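Local coordinates for hypothetical protein PA2218 (Pseudomonas aeruginosa, PDB 2HDW), which is uncharacterised but has an alpha/beta-hydrolase fold and is probably a hydrolase, related to E. coli YcjY, at residues G124-G136 against I150-I162. Sequence-based numbering, arbitrary orientation.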
ATOM      1  N   GLY A 124      19.901  -6.449   1.399  1.00 16.26           N
ATOM      2  CA  GLY A 124      19.996  -7.808   1.916  1.00 14.81           C
ATOM      3  C   GLY A 124      18.715  -8.565   2.220  1.00 15.66           C
ATOM      4  O   GLY A 124      18.766  -9.669   2.763  1.00 16.06           O
ATOM      5  N   PHE A 125      17.561  -7.998   1.879  1.00 14.07           N
ATOM      6  CA  PHE A 125      16.294  -8.679   2.145  1.00 11.74           C
ATOM      7  C   PHE A 125      15.678  -9.242   0.864  1.00 11.07           C
ATOM      8  O   PHE A 125      15.938  -8.752  -0.231  1.00  9.42           O
ATOM      9  CB  PHE A 125      15.290  -7.702   2.786  1.00 12.85           C
ATOM     10  CG  PHE A 125      15.756  -7.109   4.095  1.00 11.05           C
ATOM     11  CD1 PHE A 125      15.453  -7.728   5.304  1.00 10.95           C
ATOM     12  CD2 PHE A 125      16.517  -5.942   4.117  1.00 11.97           C
ATOM     13  CE1 PHE A 125      15.899  -7.193   6.519  1.00 11.58           C
ATOM     14  CE2 PHE A 125      16.971  -5.397   5.332  1.00 10.96           C
ATOM     15  CZ  PHE A 125      16.659  -6.025   6.530  1.00 11.54           C
ATOM     16  N   VAL A 126      14.881 -10.294   1.005  1.00 11.43           N
ATOM     17  CA  VAL A 126      14.166 -10.854  -0.135  1.00 11.47           C
ATOM     18  C   VAL A 126      12.897 -10.008  -0.079  1.00 10.92           C
ATOM     19  O   VAL A 126      12.289  -9.905   0.981  1.00 11.35           O
ATOM     20  CB  VAL A 126      13.794 -12.329   0.083  1.00 11.69           C
ATOM     21  CG1 VAL A 126      12.762 -12.755  -0.946  1.00 11.72           C
ATOM     22  CG2 VAL A 126      15.036 -13.203  -0.018  1.00 10.27           C
ATOM     23  N   THR A 127      12.497  -9.401  -1.192  1.00 11.64           N
ATOM     24  CA  THR A 127      11.315  -8.543  -1.165  1.00 12.14           C
ATOM     25  C   THR A 127      10.275  -8.814  -2.236  1.00 13.01           C
ATOM     26  O   THR A 127      10.553  -9.432  -3.265  1.00 13.70           O
ATOM     27  CB  THR A 127      11.713  -7.063  -1.249  1.00 10.67           C
ATOM     28  OG1 THR A 127      12.339  -6.812  -2.511  1.00 11.21           O
ATOM     29  CG2 THR A 127      12.683  -6.711  -0.127  1.00 10.51           C
ATOM     30  N   LEU A 128       9.072  -8.312  -1.986  1.00 13.20           N
ATOM     31  CA  LEU A 128       7.958  -8.508  -2.893  1.00 13.95           C
ATOM     32  C   LEU A 128       7.029  -7.289  -2.910  1.00 14.69           C
ATOM     33  O   LEU A 128       6.586  -6.824  -1.859  1.00 17.01           O
ATOM     34  CB  LEU A 128       7.190  -9.755  -2.444  1.00 14.94           C
ATOM     35  CG  LEU A 128       6.033 -10.333  -3.255  1.00 17.68           C
ATOM     36  CD1 LEU A 128       6.532 -10.800  -4.619  1.00 20.29           C
ATOM     37  CD2 LEU A 128       5.427 -11.501  -2.486  1.00 17.57           C
ATOM     38  N   ALA A 129       6.758  -6.768  -4.105  1.00 13.22           N
ATOM     39  CA  ALA A 129       5.850  -5.637  -4.289  1.00 10.88           C
ATOM     40  C   ALA A 129       4.696  -6.236  -5.093  1.00 12.15           C
ATOM     41  O   ALA A 129       4.912  -6.817  -6.157  1.00 10.95           O
ATOM     42  CB  ALA A 129       6.537  -4.512  -5.079  1.00 13.04           C
ATOM     43  N   PHE A 130       3.474  -6.104  -4.587  1.00 11.14           N
ATOM     44  CA  PHE A 130       2.322  -6.698  -5.250  1.00 10.77           C
ATOM     45  C   PHE A 130       1.220  -5.730  -5.651  1.00 11.73           C
ATOM     46  O   PHE A 130       1.109  -4.626  -5.114  1.00 10.63           O
ATOM     47  CB  PHE A 130       1.715  -7.757  -4.330  1.00 12.19           C
ATOM     48  CG  PHE A 130       1.111  -7.186  -3.075  1.00 11.52           C
ATOM     49  CD1 PHE A 130      -0.191  -6.680  -3.081  1.00 10.92           C
ATOM     50  CD2 PHE A 130       1.853  -7.118  -1.896  1.00 11.05           C
ATOM     51  CE1 PHE A 130      -0.744  -6.111  -1.932  1.00 10.07           C
ATOM     52  CE2 PHE A 130       1.313  -6.551  -0.740  1.00 11.35           C
ATOM     53  CZ  PHE A 130       0.010  -6.047  -0.758  1.00 13.56           C
ATOM     54  N   ASP A 131       0.405  -6.162  -6.609  1.00  9.50           N
ATOM     55  CA  ASP A 131      -0.734  -5.376  -7.048  1.00  9.06           C
ATOM     56  C   ASP A 131      -1.946  -5.877  -6.268  1.00  9.29           C
ATOM     57  O   ASP A 131      -2.256  -7.074  -6.274  1.00  6.92           O
ATOM     58  CB  ASP A 131      -0.988  -5.552  -8.549  1.00  9.08           C
ATOM     59  CG  ASP A 131       0.004  -4.787  -9.402  1.00 10.44           C
ATOM     60  OD1 ASP A 131       0.517  -3.749  -8.926  1.00 11.34           O
ATOM     61  OD2 ASP A 131       0.254  -5.209 -10.553  1.00 10.63           O
ATOM     62  N   PRO A 132      -2.636  -4.967  -5.563  1.00  8.36           N
ATOM     63  CA  PRO A 132      -3.820  -5.333  -4.780  1.00  7.53           C
ATOM     64  C   PRO A 132      -4.896  -5.973  -5.657  1.00  7.91           C
ATOM     65  O   PRO A 132      -4.911  -5.782  -6.879  1.00  6.43           O
ATOM     66  CB  PRO A 132      -4.280  -3.993  -4.206  1.00  5.35           C
ATOM     67  CG  PRO A 132      -2.989  -3.230  -4.059  1.00  6.77           C
ATOM     68  CD  PRO A 132      -2.272  -3.555  -5.347  1.00  9.28           C
ATOM     69  N   SER A 133      -5.782  -6.743  -5.028  1.00  7.89           N
ATOM     70  CA  SER A 133      -6.887  -7.394  -5.733  1.00  7.85           C
ATOM     71  C   SER A 133      -7.623  -6.403  -6.638  1.00  7.10           C
ATOM     72  O   SER A 133      -7.796  -5.241  -6.278  1.00  7.36           O
ATOM     73  CB  SER A 133      -7.886  -7.983  -4.724  1.00  7.20           C
ATOM     74  OG  SER A 133      -7.412  -9.195  -4.150  1.00  8.36           O
ATOM     75  N   TYR A 134      -8.052  -6.872  -7.806  1.00  7.60           N
ATOM     76  CA  TYR A 134      -8.793  -6.054  -8.769  1.00  7.89           C
ATOM     77  C   TYR A 134      -8.000  -4.939  -9.455  1.00  9.52           C
ATOM     78  O   TYR A 134      -8.570  -4.198 -10.263  1.00  8.95           O
ATOM     79  CB  TYR A 134     -10.009  -5.401  -8.101  1.00  9.09           C
ATOM     80  CG  TYR A 134     -10.953  -6.341  -7.395  1.00  7.94           C
ATOM     81  CD1 TYR A 134     -11.883  -7.105  -8.102  1.00  7.61           C
ATOM     82  CD2 TYR A 134     -10.939  -6.442  -6.006  1.00 10.07           C
ATOM     83  CE1 TYR A 134     -12.774  -7.948  -7.434  1.00  7.92           C
ATOM     84  CE2 TYR A 134     -11.825  -7.278  -5.331  1.00  8.89           C
ATOM     85  CZ  TYR A 134     -12.735  -8.027  -6.046  1.00  9.58           C
ATOM     86  OH  TYR A 134     -13.582  -8.872  -5.359  1.00 11.27           O
ATOM     87  N   THR A 135      -6.711  -4.807  -9.149  1.00  7.54           N
ATOM     88  CA  THR A 135      -5.906  -3.741  -9.749  1.00  9.01           C
ATOM     89  C   THR A 135      -4.597  -4.207 -10.379  1.00 10.33           C
ATOM     90  O   THR A 135      -4.177  -5.348 -10.195  1.00 11.12           O
ATOM     91  CB  THR A 135      -5.558  -2.648  -8.708  1.00  8.75           C
ATOM     92  OG1 THR A 135      -4.610  -3.163  -7.765  1.00  8.90           O
ATOM     93  CG2 THR A 135      -6.813  -2.210  -7.958  1.00  7.94           C
ATOM     94  N   GLY A 136      -3.956  -3.306 -11.123  1.00  8.59           N
ATOM     95  CA  GLY A 136      -2.697  -3.631 -11.773  1.00  8.43           C
ATOM     96  C   GLY A 136      -2.794  -4.851 -12.668  1.00 10.40           C
ATOM     97  O   GLY A 136      -3.686  -4.943 -13.514  1.00 10.94           O
ATOM     98  N   ILE A 150     -10.745  -7.195   2.086  1.00  7.55           N
ATOM     99  CA  ILE A 150     -10.019  -7.880   1.026  1.00  7.61           C
ATOM    100  C   ILE A 150      -8.583  -7.382   0.891  1.00  8.99           C
ATOM    101  O   ILE A 150      -7.662  -8.171   0.688  1.00  9.86           O
ATOM    102  CB  ILE A 150     -10.735  -7.721  -0.335  1.00  8.09           C
ATOM    103  CG1 ILE A 150     -12.123  -8.371  -0.270  1.00  8.51           C
ATOM    104  CG2 ILE A 150      -9.904  -8.364  -1.447  1.00  6.64           C
ATOM    105  CD1 ILE A 150     -12.936  -8.247  -1.568  1.00 10.31           C
ATOM    106  N   ASN A 151      -8.385  -6.074   1.014  1.00  8.17           N
ATOM    107  CA  ASN A 151      -7.044  -5.525   0.889  1.00  8.55           C
ATOM    108  C   ASN A 151      -6.168  -5.929   2.070  1.00  8.82           C
ATOM    109  O   ASN A 151      -4.969  -6.178   1.910  1.00  9.79           O
ATOM    110  CB  ASN A 151      -7.111  -4.000   0.726  1.00 10.19           C
ATOM    111  CG  ASN A 151      -7.607  -3.592  -0.661  1.00 10.31           C
ATOM    112  OD1 ASN A 151      -7.482  -4.357  -1.621  1.00 14.61           O
ATOM    113  ND2 ASN A 151      -8.154  -2.389  -0.774  1.00  8.77           N
ATOM    114  N   THR A 152      -6.755  -6.010   3.259  1.00  6.88           N
ATOM    115  CA  THR A 152      -5.974  -6.443   4.413  1.00  7.93           C
ATOM    116  C   THR A 152      -5.542  -7.883   4.118  1.00  6.72           C
ATOM    117  O   THR A 152      -4.400  -8.263   4.363  1.00  7.49           O
ATOM    118  CB  THR A 152      -6.809  -6.370   5.709  1.00  6.99           C
ATOM    119  OG1 THR A 152      -7.041  -4.994   6.041  1.00  5.57           O
ATOM    120  CG2 THR A 152      -6.086  -7.055   6.857  1.00  9.11           C
ATOM    121  N   GLU A 153      -6.458  -8.672   3.561  1.00  6.88           N
ATOM    122  CA  GLU A 153      -6.163 -10.062   3.203  1.00  7.54           C
ATOM    123  C   GLU A 153      -5.031 -10.151   2.161  1.00  8.43           C
ATOM    124  O   GLU A 153      -4.174 -11.039   2.240  1.00  8.91           O
ATOM    125  CB  GLU A 153      -7.434 -10.740   2.672  1.00  7.15           C
ATOM    126  CG  GLU A 153      -7.221 -12.042   1.896  1.00  7.39           C
ATOM    127  CD  GLU A 153      -6.429 -13.092   2.665  1.00 10.42           C
ATOM    128  OE1 GLU A 153      -6.543 -13.154   3.907  1.00  5.98           O
ATOM    129  OE2 GLU A 153      -5.699 -13.876   2.017  1.00 11.27           O
ATOM    130  N   ASP A 154      -5.015  -9.227   1.203  1.00  8.05           N
ATOM    131  CA  ASP A 154      -3.975  -9.226   0.166  1.00  8.20           C
ATOM    132  C   ASP A 154      -2.576  -9.247   0.776  1.00  7.19           C
ATOM    133  O   ASP A 154      -1.681  -9.935   0.290  1.00  7.75           O
ATOM    134  CB  ASP A 154      -4.084  -7.989  -0.732  1.00  9.59           C
ATOM    135  CG  ASP A 154      -5.276  -8.033  -1.670  1.00  8.80           C
ATOM    136  OD1 ASP A 154      -5.722  -9.140  -2.042  1.00  9.35           O
ATOM    137  OD2 ASP A 154      -5.756  -6.948  -2.062  1.00  7.39           O
ATOM    138  N   PHE A 155      -2.386  -8.485   1.844  1.00  8.74           N
ATOM    139  CA  PHE A 155      -1.090  -8.426   2.502  1.00  8.14           C
ATOM    140  C   PHE A 155      -0.676  -9.793   3.044  1.00  7.61           C
ATOM    141  O   PHE A 155       0.469 -10.205   2.894  1.00  8.60           O
ATOM    142  CB  PHE A 155      -1.130  -7.400   3.637  1.00  9.59           C
ATOM    143  CG  PHE A 155      -0.171  -6.261   3.456  1.00 10.43           C
ATOM    144  CD1 PHE A 155      -0.582  -4.949   3.681  1.00  8.79           C
ATOM    145  CD2 PHE A 155       1.153  -6.500   3.089  1.00 11.41           C
ATOM    146  CE1 PHE A 155       0.311  -3.886   3.543  1.00 10.82           C
ATOM    147  CE2 PHE A 155       2.059  -5.444   2.948  1.00 13.19           C
ATOM    148  CZ  PHE A 155       1.635  -4.132   3.177  1.00 13.37           C
ATOM    149  N   SER A 156      -1.609 -10.495   3.675  1.00  7.59           N
ATOM    150  CA  SER A 156      -1.303 -11.807   4.225  1.00  8.93           C
ATOM    151  C   SER A 156      -1.191 -12.864   3.128  1.00  9.12           C
ATOM    152  O   SER A 156      -0.542 -13.895   3.313  1.00  8.66           O
ATOM    153  CB  SER A 156      -2.353 -12.200   5.263  1.00  8.61           C
ATOM    154  OG  SER A 156      -2.160 -11.441   6.450  1.00 10.33           O
ATOM    155  N   ALA A 157      -1.821 -12.610   1.986  1.00  8.55           N
ATOM    156  CA  ALA A 157      -1.735 -13.533   0.862  1.00  9.27           C
ATOM    157  C   ALA A 157      -0.313 -13.423   0.315  1.00  9.77           C
ATOM    158  O   ALA A 157       0.265 -14.411  -0.147  1.00 10.04           O
ATOM    159  CB  ALA A 157      -2.743 -13.158  -0.216  1.00  9.76           C
ATOM    160  N   ALA A 158       0.243 -12.213   0.381  1.00  8.22           N
ATOM    161  CA  ALA A 158       1.601 -11.964  -0.090  1.00 10.59           C
ATOM    162  C   ALA A 158       2.590 -12.627   0.867  1.00 11.87           C
ATOM    163  O   ALA A 158       3.599 -13.193   0.439  1.00 11.56           O
ATOM    164  CB  ALA A 158       1.868 -10.461  -0.177  1.00  9.80           C
ATOM    165  N   VAL A 159       2.297 -12.566   2.164  1.00 12.09           N
ATOM    166  CA  VAL A 159       3.160 -13.192   3.157  1.00 10.76           C
ATOM    167  C   VAL A 159       3.114 -14.707   2.936  1.00 12.08           C
ATOM    168  O   VAL A 159       4.123 -15.396   3.104  1.00 10.63           O
ATOM    169  CB  VAL A 159       2.705 -12.850   4.593  1.00 10.73           C
ATOM    170  CG1 VAL A 159       3.495 -13.670   5.607  1.00 11.75           C
ATOM    171  CG2 VAL A 159       2.915 -11.359   4.853  1.00 10.11           C
ATOM    172  N   ASP A 160       1.942 -15.219   2.556  1.00 11.56           N
ATOM    173  CA  ASP A 160       1.790 -16.647   2.281  1.00 12.85           C
ATOM    174  C   ASP A 160       2.805 -17.091   1.224  1.00 14.38           C
ATOM    175  O   ASP A 160       3.459 -18.128   1.365  1.00 15.04           O
ATOM    176  CB  ASP A 160       0.389 -16.964   1.734  1.00 12.93           C
ATOM    177  CG  ASP A 160      -0.679 -17.021   2.811  1.00 15.54           C
ATOM    178  OD1 ASP A 160      -0.353 -16.920   4.012  1.00 14.21           O
ATOM    179  OD2 ASP A 160      -1.866 -17.181   2.442  1.00 14.30           O
ATOM    180  N   PHE A 161       2.923 -16.307   0.159  1.00 13.94           N
ATOM    181  CA  PHE A 161       3.826 -16.649  -0.931  1.00 15.20           C
ATOM    182  C   PHE A 161       5.299 -16.494  -0.600  1.00 15.04           C
ATOM    183  O   PHE A 161       6.080 -17.428  -0.767  1.00 14.36           O
ATOM    184  CB  PHE A 161       3.513 -15.813  -2.173  1.00 14.91           C
ATOM    185  CG  PHE A 161       4.398 -16.133  -3.343  1.00 15.50           C
ATOM    186  CD1 PHE A 161       4.138 -17.236  -4.145  1.00 16.72           C
ATOM    187  CD2 PHE A 161       5.520 -15.357  -3.612  1.00 15.89           C
ATOM    188  CE1 PHE A 161       4.986 -17.567  -5.200  1.00 16.74           C
ATOM    189  CE2 PHE A 161       6.376 -15.678  -4.663  1.00 15.40           C
ATOM    190  CZ  PHE A 161       6.106 -16.787  -5.458  1.00 15.72           C
ATOM    191  N   ILE A 162       5.677 -15.311  -0.137  1.00 15.38           N
ATOM    192  CA  ILE A 162       7.068 -15.040   0.191  1.00 14.63           C
ATOM    193  C   ILE A 162       7.598 -16.060   1.203  1.00 16.62           C
ATOM    194  O   ILE A 162       8.769 -16.434   1.157  1.00 15.79           O
ATOM    195  CB  ILE A 162       7.223 -13.582   0.718  1.00 14.64           C
ATOM    196  CG1 ILE A 162       8.661 -13.099   0.519  1.00 15.32           C
ATOM    197  CG2 ILE A 162       6.839 -13.500   2.192  1.00 12.08           C
ATOM    198  CD1 ILE A 162       8.789 -11.588   0.502  1.00 12.25           C
TER
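L128 and F130 drop from strand 126-130 onto helix 148-164 at A158, whose lone methyl makes a low spot in the helix surface flanked by D154, F155, F161 and I162; F130 settles on its CB and L128 beside it. This is strand-on-helix packing in the alpha/beta-hydrolase fold: the helix lies across one face of the central sheet and runs roughly against the strand, the axes of strand 126-130 and helix segment 150-162 approaching to 9.7 Å with their directions 143° apart. The F130 ring is the main bump. Its CD2 comes within 3.8 Å of A158 CB, D154 O lies over one face, and its edge points into the face of F155 in a T-shaped stack, planes at 75°. With chi1 at 67°, CG sits between the backbone N and the carbonyl carbon, which drops the ring toward the helix; V100 of strand 96-102 also touches both F130 and A158. Two residues earlier, L128 lies against I162 and F161: CB meets I162 CD1 at 3.8 Å, while CD2 rests on A158 O and on CD2 of the F161 ring. I162 CD1 also reaches V126 O. Past the strand, a type II turn from P132 to T135 folds over the first turns of the segment. There I150 CD1 fits against the edge of the Y134 ring, and its CG2 packs on S133. D154 accepts from S133 twice: the backbone N gives OD2 a nearly straight bond of 3.0 Å from above the carboxylate plane. OD1, which also accepts from N75 ND2, receives S133 OG on its syn lone pair at 2.7 Å.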